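Side-chain contacts in carboxypeptidase D (PDB 3MN8), which removes C-terminal arginine or lysine from peptides and proteins as a zinc metallocarboxypeptidase, so processing growth factors, peptide hormones and neuropeptides: residues E44-L49 and V140-P145; P209-A214 and R333-G338; C237-T242 and V247-A252; L150-E153 and S158-N161. All blocks are in the same frame, centred on the assembly; numbering follows the deposited sequence.

Contact 1 of 4, residues E44-L49 and V140-P145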
# COMPACT_ATOMS: atom_id res chain seq x y z
N GLU A 44 13.37 -6.22 18.35
CA GLU A 44 14.07 -5.19 19.12
C GLU A 44 14.83 -4.23 18.21
O GLU A 44 14.78 -3.02 18.40
CB GLU A 44 15.02 -5.80 20.16
CG GLU A 44 15.57 -4.76 21.14
CD GLU A 44 16.95 -5.09 21.70
OE1 GLU A 44 17.45 -6.21 21.45
OE2 GLU A 44 17.54 -4.22 22.38
N GLN A 45 15.52 -4.77 17.21
CA GLN A 45 16.30 -3.94 16.30
C GLN A 45 15.44 -2.97 15.52
O GLN A 45 15.88 -1.87 15.18
CB GLN A 45 17.13 -4.80 15.36
CG GLN A 45 18.26 -5.52 16.08
CD GLN A 45 19.39 -5.92 15.16
OE1 GLN A 45 19.19 -6.72 14.25
NE2 GLN A 45 20.57 -5.37 15.39
N LEU A 46 14.21 -3.38 15.25
CA LEU A 46 13.25 -2.55 14.51
C LEU A 46 12.69 -1.38 15.34
O LEU A 46 12.69 -0.24 14.90
CB LEU A 46 12.11 -3.42 13.97
CG LEU A 46 10.90 -2.69 13.39
CD1 LEU A 46 11.35 -1.75 12.28
CD2 LEU A 46 9.86 -3.68 12.88
N GLU A 47 12.22 -1.69 16.54
CA GLU A 47 11.71 -0.67 17.45
C GLU A 47 12.81 0.34 17.72
O GLU A 47 12.58 1.56 17.68
CB GLU A 47 11.23 -1.31 18.76
CG GLU A 47 9.99 -2.20 18.59
CD GLU A 47 9.65 -2.96 19.85
OE1 GLU A 47 10.55 -3.12 20.71
OE2 GLU A 47 8.50 -3.42 19.99
N ASP A 48 14.02 -0.17 17.97
CA ASP A 48 15.18 0.68 18.23
C ASP A 48 15.47 1.63 17.07
O ASP A 48 15.74 2.82 17.28
CB ASP A 48 16.41 -0.17 18.56
CG ASP A 48 16.32 -0.86 19.92
OD1 ASP A 48 15.51 -0.42 20.77
OD2 ASP A 48 17.06 -1.85 20.14
N LEU A 49 15.39 1.12 15.84
CA LEU A 49 15.72 1.95 14.69
C LEU A 49 14.67 3.02 14.41
O LEU A 49 15.01 4.14 13.98
CB LEU A 49 15.96 1.10 13.44
CG LEU A 49 16.55 1.92 12.28
CD1 LEU A 49 17.56 1.08 11.50
CD2 LEU A 49 15.46 2.45 11.38
N VAL A 140 5.31 -0.05 7.28
CA VAL A 140 5.10 -1.14 8.22
C VAL A 140 5.92 -2.36 7.78
O VAL A 140 5.42 -3.24 7.07
CB VAL A 140 3.60 -1.52 8.31
CG1 VAL A 140 3.35 -2.49 9.46
CG2 VAL A 140 2.73 -0.27 8.45
N PRO A 141 7.20 -2.41 8.19
CA PRO A 141 8.12 -3.51 7.86
C PRO A 141 7.55 -4.90 8.18
O PRO A 141 7.76 -5.83 7.41
CB PRO A 141 9.34 -3.21 8.74
CG PRO A 141 9.31 -1.75 8.92
CD PRO A 141 7.86 -1.35 8.98
N THR A 142 6.87 -5.04 9.31
CA THR A 142 6.21 -6.30 9.64
C THR A 142 4.82 -6.11 10.21
O THR A 142 4.52 -5.11 10.88
CB THR A 142 7.02 -7.18 10.63
OG1 THR A 142 6.29 -8.39 10.87
CG2 THR A 142 7.20 -6.48 11.95
N MET A 143 3.98 -7.10 9.93
CA MET A 143 2.59 -7.12 10.35
C MET A 143 2.38 -8.45 11.09
O MET A 143 1.29 -8.74 11.60
CB MET A 143 1.71 -7.01 9.11
CG MET A 143 0.25 -6.84 9.37
SD MET A 143 -0.69 -7.06 7.84
CE MET A 143 -2.19 -7.78 8.51
N ASN A 144 3.44 -9.25 11.15
CA ASN A 144 3.40 -10.53 11.83
C ASN A 144 4.72 -10.87 12.52
O ASN A 144 5.48 -11.74 12.06
CB ASN A 144 3.00 -11.63 10.86
CG ASN A 144 2.80 -12.96 11.54
OD1 ASN A 144 2.80 -13.04 12.78
ND2 ASN A 144 2.61 -14.01 10.75
N PRO A 145 5.00 -10.18 13.64
CA PRO A 145 6.21 -10.39 14.45
C PRO A 145 6.28 -11.81 15.01
O PRO A 145 7.34 -12.43 15.03
CB PRO A 145 6.05 -9.39 15.61
CG PRO A 145 4.89 -8.52 15.26
CD PRO A 145 4.05 -9.26 14.28
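Leu46 straddles the corner made by Pro141 and Thr142, one methyl for each. Its CD1 lies 3.9 Å from CG of the Pro141 ring, while CD2 sits 4.0 Å from Thr142 CG2 and also reaches Pro141 CB. CG of the leucine stands anti to its backbone N (chi1 170°), which carries both branches off helix 43-56 toward the loop. The side chains cross obliquely, and the contact is purely apolar and buried. Helix 43-56 thereby packs on the turn that follows strand 136-140 in the large mixed sheet of the M14 catalytic domain; Val112 of helix 106-121 touches Pro141 as well. Thr142 divides its two branches between two jobs. With chi1 at 180°, OG1 is trained on its own chain and CG2 on the leucine. OG1 accepts from Asn144 N at 3.0 Å (N-H...O angle 150°), closing an ST turn, and it is also bonded to OD1 of Asn99. An alanine here is likely to leave Asn144 N and Asn99 without this hydroxyl and to open a gap beside Leu46 CD2. Asn144 in turn N-caps helix 145-149 through OD1 to Gly147 N, and its ND2 bonds to Met100 O, just ahead of His101, a ligand of the catalytic zinc whose side chain is about 9 Å from that of Thr142.

Contact 2 of 4, residues P209-A214 and R333-G338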
# COMPACT_ATOMS: atom_id res chain seq x y z
N PRO A 209 -7.75 8.33 5.22
CA PRO A 209 -8.12 8.24 3.81
C PRO A 209 -6.94 7.82 2.93
O PRO A 209 -6.53 8.54 2.02
CB PRO A 209 -8.51 9.68 3.49
CG PRO A 209 -7.61 10.48 4.38
CD PRO A 209 -7.57 9.73 5.66
N PHE A 210 -6.39 6.64 3.20
CA PHE A 210 -5.29 6.15 2.39
C PHE A 210 -5.64 6.11 0.91
O PHE A 210 -6.73 5.70 0.53
CB PHE A 210 -4.82 4.79 2.88
CG PHE A 210 -4.10 4.86 4.17
CD1 PHE A 210 -4.71 4.44 5.35
CD2 PHE A 210 -2.83 5.39 4.24
CE1 PHE A 210 -4.04 4.51 6.55
CE2 PHE A 210 -2.17 5.47 5.44
CZ PHE A 210 -2.77 5.03 6.60
N VAL A 211 -4.70 6.55 0.09
CA VAL A 211 -4.95 6.71 -1.33
C VAL A 211 -4.42 5.52 -2.12
O VAL A 211 -5.08 5.02 -3.02
CB VAL A 211 -4.28 8.00 -1.88
CG1 VAL A 211 -4.30 8.01 -3.40
CG2 VAL A 211 -4.97 9.26 -1.30
N LEU A 212 -3.23 5.07 -1.75
CA LEU A 212 -2.55 3.98 -2.44
C LEU A 212 -1.81 3.13 -1.41
O LEU A 212 -1.47 3.63 -0.34
CB LEU A 212 -1.56 4.57 -3.47
CG LEU A 212 -0.49 3.70 -4.13
CD1 LEU A 212 -1.10 2.47 -4.77
CD2 LEU A 212 0.28 4.51 -5.18
N SER A 213 -1.55 1.87 -1.73
CA SER A 213 -0.92 0.95 -0.79
C SER A 213 -0.36 -0.30 -1.46
O SER A 213 -0.78 -0.68 -2.55
CB SER A 213 -1.94 0.53 0.28
OG SER A 213 -1.40 -0.48 1.10
N ALA A 214 0.58 -0.94 -0.80
CA ALA A 214 1.10 -2.20 -1.31
C ALA A 214 1.48 -3.07 -0.13
O ALA A 214 1.93 -2.55 0.88
CB ALA A 214 2.31 -1.95 -2.18
N ARG A 333 5.02 7.29 -6.40
CA ARG A 333 4.66 8.48 -7.20
C ARG A 333 3.37 8.30 -8.00
O ARG A 333 2.81 9.26 -8.52
CB ARG A 333 5.81 8.90 -8.11
CG ARG A 333 7.13 9.01 -7.36
CD ARG A 333 8.13 9.94 -8.02
NE ARG A 333 7.86 11.33 -7.75
CZ ARG A 333 8.66 12.21 -7.14
NH1 ARG A 333 8.22 13.44 -6.98
NH2 ARG A 333 9.87 11.88 -6.70
N GLN A 334 2.87 7.06 -8.06
CA GLN A 334 1.58 6.78 -8.68
C GLN A 334 0.42 7.27 -7.80
O GLN A 334 -0.71 7.41 -8.26
CB GLN A 334 1.45 5.28 -8.97
CG GLN A 334 2.26 4.78 -10.16
CD GLN A 334 1.68 5.27 -11.49
OE1 GLN A 334 0.58 4.88 -11.88
NE2 GLN A 334 2.42 6.11 -12.18
N ALA A 335 0.69 7.54 -6.53
CA ALA A 335 -0.32 8.14 -5.68
C ALA A 335 -0.58 9.58 -6.11
O ALA A 335 -1.31 10.32 -5.44
CB ALA A 335 0.09 8.07 -4.22
N HIS A 336 0.01 10.00 -7.21
CA HIS A 336 -0.17 11.38 -7.63
C HIS A 336 -0.90 11.53 -8.94
O HIS A 336 -1.22 12.64 -9.35
CB HIS A 336 1.16 12.09 -7.67
CG HIS A 336 1.81 12.19 -6.33
ND1 HIS A 336 1.36 13.06 -5.35
CD2 HIS A 336 2.84 11.51 -5.78
CE1 HIS A 336 2.11 12.92 -4.27
NE2 HIS A 336 3.01 11.99 -4.51
N ILE A 337 -1.19 10.39 -9.58
CA ILE A 337 -1.94 10.42 -10.82
C ILE A 337 -3.38 10.80 -10.59
O ILE A 337 -3.87 10.83 -9.46
CB ILE A 337 -1.89 9.07 -11.56
CG1 ILE A 337 -2.60 7.99 -10.74
CG2 ILE A 337 -0.44 8.68 -11.87
CD1 ILE A 337 -2.47 6.61 -11.34
N GLY A 338 -4.05 11.10 -11.70
CA GLY A 338 -5.46 11.45 -11.66
C GLY A 338 -5.71 12.85 -11.15
O GLY A 338 -5.05 13.80 -11.58
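Leu212 rests its CD2 methyl on Ala335, 3.7 Å from the alanine CB, and brings its own CB to 3.9 Å from the same atom. Two points of one leucine thus bear on a single methyl group. The conformation accounts for this: chi1 of 167° sets CG opposite the backbone N, and with chi2 at 53° for CD1, CD2 is left as the extended branch, the one that meets Ala335. From there CD2 also lies beside the backbone where Gln334 passes into Ala335, and meets Gln334 CB at 4.0 Å. Of the glutamine side chain, only CB takes part. The chain folds at chi2 (-71°), and the amide is led off to Gln250, whose NE2 it meets through OE1 in a probable hydrogen bond. Val211 makes a looser approach, with CG1 4.5 Å from Ala335 CB. The small alanine is consistent with the close approach of the backbones, 5.7 Å between Leu212 CA and Ala335 CA. Around this apolar patch, Leu251 of helix 245-257 packs on both Leu212 and Gln334, Val94 of strand 93-97 touches Ala335, and Trp375 of strand 373-376 reaches Val211. The contact therefore lies where the catalytic sheet, through strand 212-217, meets the link from helix 317-333 to strand 339-344 of the transthyretin-like domain.

Contact 3 of 4, residues C237-T242 and V247-A252; sequences CEESLT and VFKQLA
Lys249 and Glu239 both run out fully extended beyond CG, the lysine with chi3 at -174° and the glutamate with chi2 at -177°, and these long arms bring their opposite charges near each other. The two side chains cross at about a right angle, and Glu239 OE1 stops 4.1 Å from Lys249 NZ, too far for a salt bridge. The partner that does hold the ammonium group is Asp245, one turn earlier on the same helix, which forms a salt bridge through OD2. Glu239 is thus probably a secondary, electrostatic neighbour, and Leu241 CD1 lies loosely beside the ammonium end of Lys249, 4.5 Å from NZ. Beneath this more exposed, charged part of the contact lies a buried one of another kind. Thr242 directs CG2 at the edge of the Phe248 ring, near the ring plane, 3.5 Å from CD2 and 3.7 Å from CE2. The arrangement closes a short connection of the catalytic domain: the irregular chain after strand 222-225, which carries the disulfide between the adjacent Cys236 and Cys237, turns into helix 245-257 and packs back on the first turns of that helix. Phe248 belongs to an aromatic group that also includes Tyr294, met edge-to-face, and Phe300, whose ring plane is inclined by about 20° to its own. Ser240 ties the loop to its surroundings, its OG bonded to Asn229 O and its backbone N to Asn278 OD1.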
# COMPACT_ATOMS: atom_id res chain seq x y z
N CYS A 237 -6.97 -19.23 -12.60
CA CYS A 237 -6.89 -19.06 -14.04
C CYS A 237 -8.13 -18.40 -14.62
O CYS A 237 -8.46 -18.60 -15.78
CB CYS A 237 -6.66 -20.41 -14.73
SG CYS A 237 -5.64 -21.59 -13.80
N GLU A 238 -8.82 -17.61 -13.79
CA GLU A 238 -9.97 -16.86 -14.27
C GLU A 238 -10.02 -15.47 -13.62
O GLU A 238 -10.18 -15.35 -12.40
CB GLU A 238 -11.27 -17.64 -14.02
CG GLU A 238 -12.14 -17.86 -15.25
CD GLU A 238 -13.01 -19.10 -15.13
OE1 GLU A 238 -13.96 -19.27 -15.94
OE2 GLU A 238 -12.74 -19.92 -14.23
N GLU A 239 -9.87 -14.44 -14.46
CA GLU A 239 -9.87 -13.04 -14.03
C GLU A 239 -11.15 -12.62 -13.29
O GLU A 239 -12.27 -12.82 -13.77
CB GLU A 239 -9.63 -12.11 -15.22
CG GLU A 239 -8.20 -12.08 -15.73
CD GLU A 239 -8.00 -11.09 -16.86
OE1 GLU A 239 -6.89 -10.51 -16.96
OE2 GLU A 239 -8.95 -10.89 -17.65
N SER A 240 -10.95 -12.03 -12.11
CA SER A 240 -12.04 -11.40 -11.37
C SER A 240 -11.72 -9.92 -11.22
O SER A 240 -11.35 -9.45 -10.14
CB SER A 240 -12.21 -12.06 -10.01
OG SER A 240 -13.18 -11.37 -9.24
N LEU A 241 -11.87 -9.18 -12.31
CA LEU A 241 -11.38 -7.81 -12.39
C LEU A 241 -12.15 -6.78 -11.57
O LEU A 241 -13.26 -7.03 -11.09
CB LEU A 241 -11.27 -7.36 -13.85
CG LEU A 241 -10.37 -8.28 -14.67
CD1 LEU A 241 -10.37 -7.91 -16.14
CD2 LEU A 241 -8.96 -8.27 -14.10
N THR A 242 -11.53 -5.62 -11.42
CA THR A 242 -12.03 -4.56 -10.58
C THR A 242 -12.54 -3.43 -11.47
O THR A 242 -12.08 -3.28 -12.62
CB THR A 242 -10.88 -4.07 -9.68
OG1 THR A 242 -11.04 -4.61 -8.36
CG2 THR A 242 -10.82 -2.56 -9.60
N VAL A 247 -6.36 1.33 -13.90
CA VAL A 247 -5.45 1.92 -12.94
C VAL A 247 -4.64 0.83 -12.23
O VAL A 247 -3.42 0.96 -12.04
CB VAL A 247 -6.18 2.77 -11.89
CG1 VAL A 247 -5.26 3.08 -10.73
CG2 VAL A 247 -6.70 4.05 -12.52
N PHE A 248 -5.33 -0.24 -11.87
CA PHE A 248 -4.66 -1.31 -11.15
C PHE A 248 -3.54 -1.89 -11.99
O PHE A 248 -2.42 -2.06 -11.51
CB PHE A 248 -5.65 -2.38 -10.67
CG PHE A 248 -6.10 -2.15 -9.26
CD1 PHE A 248 -5.18 -2.14 -8.23
CD2 PHE A 248 -7.42 -1.91 -8.97
CE1 PHE A 248 -5.57 -1.91 -6.93
CE2 PHE A 248 -7.82 -1.68 -7.67
CZ PHE A 248 -6.89 -1.69 -6.65
N LYS A 249 -3.84 -2.15 -13.26
CA LYS A 249 -2.85 -2.66 -14.20
C LYS A 249 -1.68 -1.69 -14.37
O LYS A 249 -0.54 -2.12 -14.54
CB LYS A 249 -3.50 -2.98 -15.55
CG LYS A 249 -3.80 -4.46 -15.74
CD LYS A 249 -4.76 -4.75 -16.89
CE LYS A 249 -5.11 -6.24 -16.89
NZ LYS A 249 -6.40 -6.51 -17.59
N GLN A 250 -1.97 -0.39 -14.31
CA GLN A 250 -0.93 0.64 -14.39
C GLN A 250 -0.02 0.60 -13.16
O GLN A 250 1.20 0.69 -13.26
CB GLN A 250 -1.53 2.04 -14.60
CG GLN A 250 -0.47 3.13 -14.75
CD GLN A 250 -1.00 4.43 -15.33
OE1 GLN A 250 -1.83 4.43 -16.24
NE2 GLN A 250 -0.51 5.55 -14.82
N LEU A 251 -0.63 0.45 -11.99
CA LEU A 251 0.12 0.32 -10.76
C LEU A 251 1.03 -0.89 -10.79
O LEU A 251 2.24 -0.78 -10.59
CB LEU A 251 -0.83 0.22 -9.57
CG LEU A 251 -1.66 1.49 -9.37
CD1 LEU A 251 -2.70 1.31 -8.27
CD2 LEU A 251 -0.74 2.69 -9.10
N ALA A 252 0.44 -2.05 -11.04
CA ALA A 252 1.21 -3.29 -11.13
C ALA A 252 2.35 -3.19 -12.14
O ALA A 252 3.44 -3.72 -11.90
CB ALA A 252 0.28 -4.46 -11.49

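Contact 4 of 4, residues L150-E153 and S158-N161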
# COMPACT_ATOMS: atom_id res chain seq x y z
N LEU A 150 8.92 -17.05 14.65
CA LEU A 150 8.83 -18.51 14.55
C LEU A 150 9.41 -19.06 13.25
O LEU A 150 9.52 -20.28 13.07
CB LEU A 150 7.38 -18.97 14.75
CG LEU A 150 6.85 -18.78 16.18
CD1 LEU A 150 5.36 -18.56 16.17
CD2 LEU A 150 7.20 -19.96 17.07
N SER A 151 9.81 -18.16 12.35
CA SER A 151 10.37 -18.55 11.05
C SER A 151 11.90 -18.71 11.05
O SER A 151 12.59 -18.16 11.91
CB SER A 151 9.93 -17.57 9.96
OG SER A 151 8.51 -17.54 9.84
N GLN A 152 12.43 -19.47 10.08
CA GLN A 152 13.86 -19.76 10.01
C GLN A 152 14.57 -19.18 8.80
O GLN A 152 14.36 -19.63 7.67
CB GLN A 152 14.09 -21.27 10.02
CG GLN A 152 15.55 -21.68 9.85
CD GLN A 152 15.73 -23.18 9.80
OE1 GLN A 152 16.79 -23.67 9.40
NE2 GLN A 152 14.70 -23.91 10.19
N GLU A 153 15.42 -18.19 9.04
CA GLU A 153 16.20 -17.59 7.96
C GLU A 153 16.85 -18.67 7.10
O GLU A 153 17.47 -19.60 7.63
CB GLU A 153 17.27 -16.66 8.52
CG GLU A 153 18.12 -16.00 7.45
CD GLU A 153 19.22 -15.13 8.03
OE1 GLU A 153 20.19 -14.84 7.30
OE2 GLU A 153 19.10 -14.74 9.22
N SER A 158 8.32 -22.47 3.00
CA SER A 158 7.78 -22.35 4.35
C SER A 158 7.99 -23.65 5.13
O SER A 158 8.41 -24.66 4.57
CB SER A 158 6.30 -21.98 4.29
OG SER A 158 5.77 -21.74 5.59
N LEU A 159 7.69 -23.62 6.42
CA LEU A 159 7.98 -24.73 7.33
C LEU A 159 6.80 -25.68 7.47
O LEU A 159 5.72 -25.40 6.97
CB LEU A 159 8.33 -24.19 8.73
CG LEU A 159 9.67 -23.51 9.03
CD1 LEU A 159 9.60 -22.86 10.41
CD2 LEU A 159 10.85 -24.48 8.94
N PRO A 160 7.02 -26.82 8.15
CA PRO A 160 5.93 -27.75 8.48
C PRO A 160 4.74 -27.05 9.12
O PRO A 160 4.93 -26.14 9.93
CB PRO A 160 6.60 -28.70 9.47
CG PRO A 160 8.02 -28.74 9.01
CD PRO A 160 8.34 -27.36 8.54
N ASN A 161 3.53 -27.47 8.76
CA ASN A 161 2.32 -26.84 9.29
C ASN A 161 2.08 -25.42 8.75
O ASN A 161 1.06 -24.80 9.06
CB ASN A 161 2.34 -26.82 10.82
CG ASN A 161 2.43 -28.21 11.42
OD1 ASN A 161 3.21 -28.45 12.34
ND2 ASN A 161 1.63 -29.12 10.89
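Leu159 is the hub here, reaching from residues 158-161 to three successive residues of 150-153 with the two methyls at its end. CD1 comes to 3.7 Å from the carbonyl oxygen of Leu150 and passes 4.4 Å from Ser151 CA, so it lies against backbone and not against another aliphatic side chain. CD2 meets the amide of Gln152, 4.1 Å from NE2. The leucine achieves this with CG anti to its carbonyl carbon (chi1 -74°), which sends both methyls across to the facing chain. Gln152 answers with a fully stretched side chain, its CG on the far side from the backbone N (chi1 176°), and the two side chains meet at about a right angle. Leu150 contributes mainly its carbonyl. Between the two segments the chain passes through Cys156, which a disulfide joins to Cys309. Polar bonds fix the borders of this surface loop of the M14 catalytic domain, between helix 145-149 and helix 196-205: Ser151 OG to Gly147 O, and Ser158 OG to OD1 of Asp103, which in sequence lies between the zinc ligands His101 and Glu104. The chemistry of the contact itself is mixed, a hydrocarbon tip laid against a carbonyl and an amide without any bond between them. It gives van der Waals contact but little directional hold, which implies that the disulfide and the serine bonds probably do more to define the loop.

How the contacts relate
Contacts 1 and 2 are buried and apolar, contact 3 is partly buried, and contact 4 lies at the surface, its centre about 26 Å from the centre of the chain. Charge appears only in contact 3, at its exposed edge; polar groups meet a leucine in contact 4. Contacts 2 and 3 adjoin, and helix 245-257 serves both, carrying one segment of contact 3 and flanking contact 2. Contacts 1 and 4 instead border helix 145-149, at its start and beyond its end, on the same side of the chain's centre, each within about 10 Å of a zinc ligand's side chain; contact 2 faces the transthyretin-like domain.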